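Uncharacterized protein (Thermus thermophilus HB8, PDB 4WVA) hydrolyses mannosylglycerate, a solute that thermophiles make under osmotic stress, to mannose and glycerate, and probably cleaves glucosylglycerate as well. Local coordinates at residues V177-L182 with Y204-S209; R331-S336 with A372-R377; R246-L251 with E263-R268; A51-L56 with R125-Y130. One frame throughout, in Å; residues are numbered along the deposited sequence.

Interaction 1 (V177-L182 with Y204-S209); sequences VPVENL and YDRYLS
Ser209, on helix 201-216, hooks onto 177-182 through its hydroxyl: OG donates to Pro178 O over 2.6 Å, arriving nearly along the C=O axis (164°). This segment of the (alpha/alpha)6-barrel domain lies between helices 171-175 and 201-216 and folds back on the latter. With OG anti to the backbone N (chi1 175°), the hydroxyl swings out to the loop, and Val177 CG1 packs beside it, 3.5 Å from Ser209 OG. One turn earlier on the helix, Arg206 stretches out from CG to NE and passes Val179. Val179 CG1 touches Arg206 CG at 3.6 Å and also sits over the centre of one guanidinium face, 3.8 Å from Arg206 CZ. A water bridges loop and helix, donating to Val177 O at 2.6 Å and accepting from Arg206 NE at 3.0 Å; Arg206 NH1 is bonded to Glu202 O in its own helix. The loop then closes a type II beta turn from Val179 to Leu182, which brings Leu182 back onto the helix. Leu182 forks over the backbone: CD2 comes within 3.4 Å of Asp205 O, while CD1 lies by Ser209 N. The Asp205 carboxylate looks elsewhere, to Lys201 and Tyr185. Three apolar side chains thus lie against the helix, while a water and a serine meet the carbonyls of Val177 and Pro178, so polar bonds pin the start of the loop and leucine contact its end.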
# COMPACT_ATOMS: atom_id res chain seq x y z
N VAL A 177 -18.84 -15.71 -28.52
CA VAL A 177 -20.15 -15.11 -28.64
C VAL A 177 -20.81 -15.69 -29.89
O VAL A 177 -20.21 -15.60 -30.97
CB VAL A 177 -20.05 -13.59 -28.76
CG1 VAL A 177 -21.41 -12.96 -29.05
CG2 VAL A 177 -19.44 -13.03 -27.47
N PRO A 178 -22.00 -16.31 -29.75
CA PRO A 178 -22.62 -16.92 -30.94
C PRO A 178 -23.07 -15.88 -31.96
O PRO A 178 -23.51 -14.80 -31.56
CB PRO A 178 -23.82 -17.68 -30.38
CG PRO A 178 -24.07 -17.12 -29.02
CD PRO A 178 -22.77 -16.55 -28.52
N VAL A 179 -22.97 -16.20 -33.25
CA VAL A 179 -23.47 -15.33 -34.30
C VAL A 179 -24.49 -16.02 -35.23
O VAL A 179 -25.02 -15.37 -36.13
CB VAL A 179 -22.32 -14.72 -35.14
CG1 VAL A 179 -21.44 -13.83 -34.26
CG2 VAL A 179 -21.48 -15.79 -35.82
N GLU A 180 -24.76 -17.30 -35.01
CA GLU A 180 -25.76 -18.04 -35.81
C GLU A 180 -27.11 -17.36 -35.79
O GLU A 180 -27.58 -16.96 -34.73
CB GLU A 180 -25.94 -19.48 -35.30
CG GLU A 180 -24.71 -20.36 -35.36
CD GLU A 180 -24.00 -20.28 -36.70
OE1 GLU A 180 -24.62 -20.66 -37.72
OE2 GLU A 180 -22.83 -19.83 -36.72
N ASN A 181 -27.73 -17.23 -36.96
CA ASN A 181 -29.07 -16.64 -37.08
C ASN A 181 -29.14 -15.16 -36.68
O ASN A 181 -30.22 -14.65 -36.37
CB ASN A 181 -30.12 -17.44 -36.29
CG ASN A 181 -29.97 -18.94 -36.46
OD1 ASN A 181 -30.05 -19.69 -35.48
ND2 ASN A 181 -29.74 -19.38 -37.69
N LEU A 182 -27.99 -14.49 -36.65
CA LEU A 182 -27.98 -13.06 -36.41
C LEU A 182 -28.56 -12.44 -37.68
O LEU A 182 -28.08 -12.73 -38.78
CB LEU A 182 -26.56 -12.55 -36.18
CG LEU A 182 -26.39 -11.07 -35.79
CD1 LEU A 182 -26.79 -10.85 -34.33
CD2 LEU A 182 -24.97 -10.59 -36.03
N TYR A 204 -18.44 -6.42 -35.11
CA TYR A 204 -19.80 -5.92 -34.96
C TYR A 204 -20.85 -7.02 -34.83
O TYR A 204 -21.80 -6.86 -34.08
CB TYR A 204 -20.19 -4.96 -36.08
CG TYR A 204 -20.01 -3.50 -35.70
CD1 TYR A 204 -21.09 -2.72 -35.30
CD2 TYR A 204 -18.77 -2.92 -35.76
CE1 TYR A 204 -20.90 -1.38 -34.95
CE2 TYR A 204 -18.57 -1.60 -35.42
CZ TYR A 204 -19.63 -0.83 -35.03
OH TYR A 204 -19.40 0.50 -34.70
N ASP A 205 -20.68 -8.13 -35.54
CA ASP A 205 -21.62 -9.24 -35.41
C ASP A 205 -21.76 -9.67 -33.96
O ASP A 205 -22.86 -9.87 -33.45
CB ASP A 205 -21.16 -10.43 -36.25
CG ASP A 205 -21.42 -10.26 -37.74
OD1 ASP A 205 -22.13 -9.31 -38.14
OD2 ASP A 205 -20.89 -11.09 -38.51
N ARG A 206 -20.62 -9.76 -33.29
CA ARG A 206 -20.56 -10.18 -31.89
C ARG A 206 -20.98 -9.06 -30.92
O ARG A 206 -21.66 -9.33 -29.95
CB ARG A 206 -19.18 -10.77 -31.60
CG ARG A 206 -18.97 -12.08 -32.37
CD ARG A 206 -17.54 -12.53 -32.51
NE ARG A 206 -17.52 -13.85 -33.14
CZ ARG A 206 -17.66 -14.06 -34.45
NH1 ARG A 206 -17.77 -13.04 -35.30
NH2 ARG A 206 -17.67 -15.31 -34.93
N TYR A 207 -20.64 -7.80 -31.22
CA TYR A 207 -21.19 -6.68 -30.47
C TYR A 207 -22.74 -6.73 -30.43
O TYR A 207 -23.36 -6.52 -29.39
CB TYR A 207 -20.74 -5.29 -31.02
CG TYR A 207 -19.24 -5.01 -31.15
CD1 TYR A 207 -18.28 -5.76 -30.46
CD2 TYR A 207 -18.79 -3.95 -31.95
CE1 TYR A 207 -16.93 -5.50 -30.60
CE2 TYR A 207 -17.43 -3.69 -32.10
CZ TYR A 207 -16.50 -4.45 -31.42
OH TYR A 207 -15.16 -4.18 -31.57
N LEU A 208 -23.35 -6.97 -31.60
CA LEU A 208 -24.80 -6.97 -31.71
C LEU A 208 -25.43 -8.21 -31.08
O LEU A 208 -26.46 -8.11 -30.41
CB LEU A 208 -25.25 -6.77 -33.18
CG LEU A 208 -25.48 -5.31 -33.58
CD1 LEU A 208 -26.71 -4.75 -32.88
CD2 LEU A 208 -24.28 -4.42 -33.30
N SER A 209 -24.80 -9.36 -31.27
CA SER A 209 -25.25 -10.59 -30.59
C SER A 209 -25.38 -10.39 -29.08
O SER A 209 -26.39 -10.77 -28.46
CB SER A 209 -24.31 -11.75 -30.90
OG SER A 209 -24.69 -12.90 -30.16
O HOH W 1 -18.12 -16.59 -32.19

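Interaction 2 (R331-S336 with A372-R377)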
# COMPACT_ATOMS: atom_id res chain seq x y z
N ARG A 331 7.30 5.88 -33.57
CA ARG A 331 7.72 7.27 -33.39
C ARG A 331 6.93 7.97 -32.30
O ARG A 331 7.49 8.73 -31.51
CB ARG A 331 7.59 8.06 -34.70
CG ARG A 331 7.67 9.59 -34.57
CD ARG A 331 8.92 10.17 -33.89
NE ARG A 331 8.79 11.61 -33.62
CZ ARG A 331 8.30 12.18 -32.51
NH1 ARG A 331 7.89 11.44 -31.46
NH2 ARG A 331 8.24 13.51 -32.43
N TYR A 332 5.62 7.72 -32.26
CA TYR A 332 4.72 8.42 -31.35
C TYR A 332 4.22 7.47 -30.28
O TYR A 332 3.69 6.42 -30.60
CB TYR A 332 3.52 9.00 -32.11
CG TYR A 332 3.92 10.07 -33.09
CD1 TYR A 332 3.97 9.80 -34.45
CD2 TYR A 332 4.28 11.33 -32.66
CE1 TYR A 332 4.35 10.77 -35.35
CE2 TYR A 332 4.68 12.31 -33.56
CZ TYR A 332 4.71 12.02 -34.91
OH TYR A 332 5.09 12.98 -35.84
N LEU A 333 4.43 7.84 -29.02
CA LEU A 333 3.82 7.14 -27.90
C LEU A 333 2.45 7.74 -27.67
O LEU A 333 2.22 8.90 -28.03
CB LEU A 333 4.65 7.30 -26.63
CG LEU A 333 6.01 6.59 -26.58
CD1 LEU A 333 6.67 6.85 -25.24
CD2 LEU A 333 5.86 5.09 -26.83
N LEU A 334 1.50 6.99 -27.10
CA LEU A 334 1.60 5.60 -26.70
C LEU A 334 0.69 4.78 -27.61
O LEU A 334 -0.52 5.00 -27.63
CB LEU A 334 1.10 5.46 -25.27
CG LEU A 334 1.21 4.09 -24.60
CD1 LEU A 334 2.65 3.72 -24.33
CD2 LEU A 334 0.40 4.12 -23.30
N PRO A 335 1.25 3.84 -28.39
CA PRO A 335 0.33 3.01 -29.19
C PRO A 335 -0.62 2.22 -28.29
O PRO A 335 -0.29 1.90 -27.14
CB PRO A 335 1.25 2.07 -29.97
CG PRO A 335 2.59 2.27 -29.44
CD PRO A 335 2.65 3.49 -28.58
N SER A 336 -1.80 1.91 -28.82
CA SER A 336 -2.83 1.22 -28.05
C SER A 336 -2.53 -0.26 -27.81
O SER A 336 -3.13 -0.87 -26.93
CB SER A 336 -4.22 1.47 -28.64
OG SER A 336 -4.25 1.30 -30.07
N ALA A 372 9.13 11.88 -14.85
CA ALA A 372 8.80 13.17 -15.47
C ALA A 372 9.12 13.18 -16.97
O ALA A 372 8.37 13.75 -17.77
CB ALA A 372 9.55 14.29 -14.76
N ALA A 373 10.24 12.56 -17.35
CA ALA A 373 10.66 12.55 -18.76
C ALA A 373 9.67 11.80 -19.62
O ALA A 373 9.30 12.25 -20.71
CB ALA A 373 12.04 11.92 -18.89
N LEU A 374 9.21 10.66 -19.13
CA LEU A 374 8.22 9.88 -19.83
C LEU A 374 6.88 10.62 -19.91
O LEU A 374 6.25 10.66 -20.97
CB LEU A 374 8.07 8.53 -19.15
CG LEU A 374 7.43 7.34 -19.83
CD1 LEU A 374 7.79 7.18 -21.31
CD2 LEU A 374 7.87 6.10 -19.05
N ALA A 375 6.45 11.23 -18.82
CA ALA A 375 5.22 12.04 -18.86
C ALA A 375 5.34 13.17 -19.90
O ALA A 375 4.41 13.43 -20.67
CB ALA A 375 4.90 12.61 -17.48
N ALA A 376 6.50 13.81 -19.93
CA ALA A 376 6.73 14.91 -20.88
C ALA A 376 6.72 14.44 -22.33
O ALA A 376 6.23 15.13 -23.22
CB ALA A 376 8.04 15.60 -20.55
N ARG A 377 7.26 13.25 -22.56
CA ARG A 377 7.25 12.65 -23.89
C ARG A 377 5.83 12.34 -24.37
O ARG A 377 5.50 12.57 -25.52
CB ARG A 377 8.14 11.39 -23.86
CG ARG A 377 8.08 10.52 -25.08
CD ARG A 377 8.56 11.19 -26.34
NE ARG A 377 8.27 10.38 -27.52
CZ ARG A 377 8.85 9.22 -27.81
NH1 ARG A 377 9.77 8.67 -27.00
NH2 ARG A 377 8.49 8.58 -28.92
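Leu333 lies over one face of the Arg377 guanidinium, offset toward its rim, with Leu333 CG 3.9 Å from Arg377 NH2. This is a surface junction of the (alpha/alpha)6-barrel, where the loop between helices 313-327 and 356-368 meets the first turns of helix 372-389. The same leucine reaches further along the arginine, its CD1 3.9 Å from Arg377 CG, and it also touches Leu374 CD1 at 4.1 Å, so the two side chains on the helix cradle it. The Arg377 side chain sets out with CG anti to the backbone N and then bends at chi2 (62°), and the two side chains, Arg377 and Leu333, cross at about a right angle. From there NH2 donates to Arg331 O over 2.8 Å, a bent bond (130°) that lies close to the guanidinium plane but meets the carbonyl from above its own plane. Asp381, further along the helix, draws the rest together: its carboxylate takes salt bridges from Arg377 NE and Arg331 NH1, and it also accepts from Leu333 N. A leucine in place of Arg377 would probably leave Arg331 O without this donor and Asp381 with one cation fewer, loosening the loop's grip on the helix. Around the shared carboxylate the two guanidinium planes stand 61° apart, with Arg331 NH1 3.9 Å from Arg377 NH2.

Interaction 3 (R246-L251 with E263-R268); sequences RDLYAL and EEWIVR
Ile266 covers one face of the Arg246 guanidinium: its CG2 methyl stands over the centre, 3.4 Å from Arg246 CZ. The arginine bends at chi2 (-94°) to lay its head there, and NH2 goes on to a salt bridge with Glu270. The other branch of Ile266 turns off at roughly a right angle, CD1 resting 3.7 Å from Tyr249 CB. Tyr249 in turn presents its ring edge to Glu263, whose OE2 lies close to the ring plane, 3.8 Å from Tyr249 CE1; ring and carboxylate planes are turned 65° apart. On another side Leu248 CD2 approaches the rim of the Trp265 ring, 4.4 Å from CZ3, while that indole stacks with Tyr143. These helices, 235-254 and 260-275, follow each other in the chain and form an antiparallel hairpin, their local axes 9.7 Å apart at an angle of 152°. The polar ends lead into the trimer: Glu263 OE1 pairs with Arg268 of the second subunit, and Tyr249 OH bonds to Thr151 O there. Contact between 246-251 and 263-268 is thus chiefly van der Waals; the Arg246-Glu270 salt bridge adds a polar tie within the hairpin, while Glu263 and Tyr249 OH face the second subunit, tying hairpin to assembly.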
# COMPACT_ATOMS: atom_id res chain seq x y z
N ARG A 246 -11.06 6.60 -5.17
CA ARG A 246 -10.20 7.45 -4.36
C ARG A 246 -10.66 8.90 -4.40
O ARG A 246 -10.68 9.61 -3.37
CB ARG A 246 -8.74 7.38 -4.86
CG ARG A 246 -8.13 6.01 -4.71
CD ARG A 246 -7.36 5.84 -3.45
NE ARG A 246 -6.70 4.53 -3.39
CZ ARG A 246 -6.03 4.11 -2.33
NH1 ARG A 246 -5.90 4.92 -1.27
NH2 ARG A 246 -5.48 2.89 -2.32
N ASP A 247 -11.03 9.38 -5.58
CA ASP A 247 -11.48 10.75 -5.72
C ASP A 247 -12.89 10.98 -5.13
O ASP A 247 -13.15 12.05 -4.57
CB ASP A 247 -11.38 11.19 -7.18
CG ASP A 247 -9.95 11.28 -7.65
OD1 ASP A 247 -9.09 11.61 -6.80
OD2 ASP A 247 -9.67 10.99 -8.82
N LEU A 248 -13.76 9.98 -5.24
CA LEU A 248 -15.08 10.04 -4.62
C LEU A 248 -14.99 10.09 -3.09
O LEU A 248 -15.76 10.80 -2.44
CB LEU A 248 -15.94 8.86 -5.06
CG LEU A 248 -17.42 8.95 -4.70
CD1 LEU A 248 -18.10 10.13 -5.39
CD2 LEU A 248 -18.10 7.64 -5.06
N TYR A 249 -14.05 9.32 -2.53
CA TYR A 249 -13.75 9.36 -1.10
C TYR A 249 -13.41 10.80 -0.67
O TYR A 249 -13.93 11.32 0.31
CB TYR A 249 -12.60 8.41 -0.77
CG TYR A 249 -12.06 8.66 0.63
CD1 TYR A 249 -12.62 8.02 1.73
CD2 TYR A 249 -11.03 9.55 0.85
CE1 TYR A 249 -12.17 8.27 3.02
CE2 TYR A 249 -10.57 9.82 2.14
CZ TYR A 249 -11.14 9.17 3.21
OH TYR A 249 -10.67 9.45 4.49
N ALA A 250 -12.51 11.44 -1.42
CA ALA A 250 -12.08 12.79 -1.08
C ALA A 250 -13.25 13.75 -1.11
O ALA A 250 -13.44 14.54 -0.19
CB ALA A 250 -10.96 13.24 -2.02
N LEU A 251 -14.07 13.66 -2.15
CA LEU A 251 -15.33 14.45 -2.22
C LEU A 251 -16.23 14.21 -1.02
O LEU A 251 -16.73 15.16 -0.44
CB LEU A 251 -16.11 14.13 -3.49
CG LEU A 251 -15.62 14.79 -4.76
CD1 LEU A 251 -16.17 14.05 -5.97
CD2 LEU A 251 -16.00 16.27 -4.76
N GLU A 263 -14.62 3.45 1.25
CA GLU A 263 -13.37 2.93 1.77
C GLU A 263 -13.22 1.43 1.47
O GLU A 263 -12.14 0.96 1.11
CB GLU A 263 -13.24 3.18 3.27
CG GLU A 263 -13.20 4.65 3.68
CD GLU A 263 -13.58 4.87 5.13
OE1 GLU A 263 -13.50 3.91 5.94
OE2 GLU A 263 -13.97 5.99 5.46
N GLU A 264 -14.31 0.68 1.64
CA GLU A 264 -14.27 -0.75 1.34
C GLU A 264 -13.99 -1.00 -0.13
O GLU A 264 -13.17 -1.86 -0.47
CB GLU A 264 -15.56 -1.45 1.76
CG GLU A 264 -16.02 -1.04 3.15
CD GLU A 264 -16.75 -2.11 3.91
OE1 GLU A 264 -17.19 -3.11 3.30
OE2 GLU A 264 -16.87 -1.95 5.15
N TRP A 265 -14.60 -0.21 -1.01
CA TRP A 265 -14.34 -0.37 -2.44
C TRP A 265 -12.87 -0.11 -2.75
O TRP A 265 -12.25 -0.81 -3.58
CB TRP A 265 -15.19 0.58 -3.30
CG TRP A 265 -16.68 0.43 -3.12
CD1 TRP A 265 -17.36 -0.69 -2.75
CD2 TRP A 265 -17.68 1.44 -3.36
NE1 TRP A 265 -18.71 -0.44 -2.73
CE2 TRP A 265 -18.93 0.86 -3.11
CE3 TRP A 265 -17.62 2.77 -3.77
CZ2 TRP A 265 -20.12 1.58 -3.22
CZ3 TRP A 265 -18.80 3.48 -3.89
CH2 TRP A 265 -20.04 2.88 -3.61
N ILE A 266 -12.32 0.90 -2.12
CA ILE A 266 -10.93 1.29 -2.36
C ILE A 266 -9.96 0.17 -1.92
O ILE A 266 -9.05 -0.21 -2.65
CB ILE A 266 -10.61 2.60 -1.61
CG1 ILE A 266 -11.36 3.77 -2.28
CG2 ILE A 266 -9.12 2.85 -1.60
CD1 ILE A 266 -11.30 5.08 -1.52
N VAL A 267 -10.16 -0.33 -0.71
CA VAL A 267 -9.25 -1.29 -0.13
C VAL A 267 -9.32 -2.62 -0.87
O VAL A 267 -8.30 -3.17 -1.24
CB VAL A 267 -9.51 -1.45 1.37
CG1 VAL A 267 -8.70 -2.58 1.97
CG2 VAL A 267 -9.19 -0.12 2.05
N ARG A 268 -10.53 -3.09 -1.14
CA ARG A 268 -10.70 -4.34 -1.89
C ARG A 268 -10.29 -4.18 -3.35
O ARG A 268 -9.75 -5.10 -3.95
CB ARG A 268 -12.13 -4.87 -1.73
CG ARG A 268 -12.42 -5.17 -0.27
CD ARG A 268 -13.82 -5.67 0.05
NE ARG A 268 -14.02 -5.67 1.52
CZ ARG A 268 -13.62 -6.62 2.37
NH1 ARG A 268 -13.00 -7.72 1.96
NH2 ARG A 268 -13.88 -6.49 3.67

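Interaction 4 (A51-L56 with R125-Y130); sequences AWQELL and RERARY
Arg127 CB presses on the six-membered ring of Trp52, 3.4 Å from its centroid and 13° off the normal, a CH-pi contact over the face. Arg127 CG follows along the indole, 3.7 Å from Trp52 CG, and Trp52 NE1 bonds to Asp118, which fixes the ring's turn. Beside it Leu56 splits its two methyls: CD1 meets Arg127 CD at 3.7 Å, and CD2 touches Tyr130 CD2 at 3.4 Å. This is the tight half, on two helices that run nearly parallel (17°), consistent with neighbouring helices of one layer in an (alpha/alpha)6-barrel. Replacing Trp52 by an alanine would probably strip Arg127 of the face it lies on and leave Asp118 without the indole donor. The solvent side is looser. There the Arg127 chain bends at chi2; Arg127 NH1 makes a salt bridge to Glu126 OE1 at 3.0 Å, and NH2 makes another to Glu49. Gln53 NE2 comes no nearer than 4.5 Å to Arg127 NE and is bonded to Glu49. Tyr130 OH reaches Asp60. Arg127 thus plays two parts, its methylene stem filling the groove against tryptophan and leucine while its charge is held between Glu126 and Glu49 on the solvent side.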
# COMPACT_ATOMS: atom_id res chain seq x y z
N ALA A 51 -18.55 23.37 -18.04
CA ALA A 51 -17.90 22.12 -17.64
C ALA A 51 -18.82 21.31 -16.72
O ALA A 51 -19.02 20.13 -16.91
CB ALA A 51 -16.57 22.39 -16.99
N TRP A 52 -19.40 21.97 -15.73
CA TRP A 52 -20.34 21.30 -14.84
C TRP A 52 -21.56 20.80 -15.62
O TRP A 52 -22.04 19.69 -15.41
CB TRP A 52 -20.83 22.23 -13.75
CG TRP A 52 -19.89 22.50 -12.65
CD1 TRP A 52 -19.29 23.67 -12.37
CD2 TRP A 52 -19.46 21.57 -11.64
NE1 TRP A 52 -18.50 23.55 -11.25
CE2 TRP A 52 -18.60 22.27 -10.78
CE3 TRP A 52 -19.74 20.23 -11.38
CZ2 TRP A 52 -18.00 21.66 -9.67
CZ3 TRP A 52 -19.14 19.63 -10.28
CH2 TRP A 52 -18.30 20.33 -9.44
N GLN A 53 -22.06 21.63 -16.52
CA GLN A 53 -23.29 21.30 -17.22
C GLN A 53 -23.17 19.99 -18.00
O GLN A 53 -24.12 19.21 -18.05
CB GLN A 53 -23.72 22.45 -18.14
CG GLN A 53 -24.31 23.64 -17.39
CD GLN A 53 -25.59 23.30 -16.64
OE1 GLN A 53 -26.38 22.43 -17.08
NE2 GLN A 53 -25.81 23.95 -15.50
N GLU A 54 -22.00 19.77 -18.61
CA GLU A 54 -21.72 18.52 -19.31
C GLU A 54 -22.07 17.32 -18.44
O GLU A 54 -22.68 16.36 -18.92
CB GLU A 54 -20.24 18.44 -19.74
CG GLU A 54 -19.96 17.28 -20.69
CD GLU A 54 -20.33 17.55 -22.13
OE1 GLU A 54 -20.39 18.74 -22.52
OE2 GLU A 54 -20.53 16.57 -22.90
N LEU A 55 -21.67 17.35 -17.17
CA LEU A 55 -21.84 16.19 -16.30
C LEU A 55 -23.23 16.18 -15.67
O LEU A 55 -23.81 15.12 -15.43
CB LEU A 55 -20.76 16.16 -15.24
CG LEU A 55 -19.34 16.21 -15.83
CD1 LEU A 55 -18.34 16.10 -14.69
CD2 LEU A 55 -19.16 15.13 -16.89
N LEU A 56 -23.80 17.35 -15.39
CA LEU A 56 -25.19 17.37 -14.92
C LEU A 56 -26.07 16.70 -15.94
O LEU A 56 -26.98 15.93 -15.61
CB LEU A 56 -25.68 18.81 -14.71
CG LEU A 56 -25.04 19.58 -13.57
CD1 LEU A 56 -25.49 21.03 -13.57
CD2 LEU A 56 -25.42 18.92 -12.27
N ARG A 125 -19.86 24.07 -4.53
CA ARG A 125 -20.54 23.33 -3.47
C ARG A 125 -21.92 22.88 -3.94
O ARG A 125 -22.32 21.74 -3.68
CB ARG A 125 -20.64 24.17 -2.19
CG ARG A 125 -19.31 24.27 -1.45
CD ARG A 125 -19.46 24.93 -0.08
NE ARG A 125 -19.68 26.36 -0.20
CZ ARG A 125 -18.73 27.30 -0.15
NH1 ARG A 125 -17.44 27.00 0.05
NH2 ARG A 125 -19.08 28.57 -0.28
N GLU A 126 -22.65 23.76 -4.63
CA GLU A 126 -23.98 23.39 -5.12
C GLU A 126 -23.91 22.22 -6.10
O GLU A 126 -24.68 21.27 -5.99
CB GLU A 126 -24.73 24.58 -5.74
CG GLU A 126 -26.18 24.25 -6.04
CD GLU A 126 -26.97 25.36 -6.71
OE1 GLU A 126 -26.37 26.29 -7.30
OE2 GLU A 126 -28.22 25.29 -6.67
N ARG A 127 -22.97 22.28 -7.04
CA ARG A 127 -22.89 21.23 -8.07
C ARG A 127 -22.40 19.90 -7.48
O ARG A 127 -22.92 18.85 -7.81
CB ARG A 127 -21.97 21.66 -9.21
CG ARG A 127 -22.42 22.91 -9.94
CD ARG A 127 -23.59 22.70 -10.87
NE ARG A 127 -23.96 23.99 -11.44
CZ ARG A 127 -24.65 24.93 -10.80
NH1 ARG A 127 -25.14 24.70 -9.59
NH2 ARG A 127 -24.88 26.10 -11.37
N ALA A 128 -21.39 19.97 -6.62
CA ALA A 128 -20.85 18.74 -6.01
C ALA A 128 -21.85 18.07 -5.09
O ALA A 128 -21.97 16.86 -5.09
CB ALA A 128 -19.56 19.02 -5.27
N ARG A 129 -22.59 18.84 -4.30
CA ARG A 129 -23.61 18.25 -3.45
C ARG A 129 -24.69 17.57 -4.26
O ARG A 129 -25.24 16.55 -3.84
CB ARG A 129 -24.22 19.28 -2.50
CG ARG A 129 -23.27 19.59 -1.36
CD ARG A 129 -23.87 20.39 -0.22
NE ARG A 129 -22.76 20.88 0.61
CZ ARG A 129 -22.07 20.15 1.50
NH1 ARG A 129 -22.37 18.87 1.76
NH2 ARG A 129 -21.07 20.74 2.15
N TYR A 130 -24.99 18.13 -5.43
CA TYR A 130 -26.00 17.58 -6.31
C TYR A 130 -25.53 16.27 -6.94
O TYR A 130 -26.26 15.28 -6.96
CB TYR A 130 -26.38 18.61 -7.38
CG TYR A 130 -27.46 18.16 -8.34
CD1 TYR A 130 -28.79 18.14 -7.95
CD2 TYR A 130 -27.15 17.75 -9.62
CE1 TYR A 130 -29.78 17.75 -8.83
CE2 TYR A 130 -28.13 17.33 -10.50
CZ TYR A 130 -29.45 17.32 -10.08
OH TYR A 130 -30.44 16.94 -10.95

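In the fold
Along the chain the four contacts follow in the order interaction 4, 1, 3 and 2, none nested in another, and all belong to the one barrel domain. Interactions 3 and 4 are the nearest neighbours, with centres 20 Å apart and closest atoms about 5 Å apart; helix 121-146 links them, carrying 125-130 and also packing on Leu248. Interaction 1 lies across the chain's centre from interaction 4, 39 Å between centres, and about 12 Å from interaction 2 at nearest atoms. It is also the one close to the catalytic region: the Leu208 side chain is about 10 Å from those of Asp165, the probable proton donor, and Arg198, a probable substrate ligand.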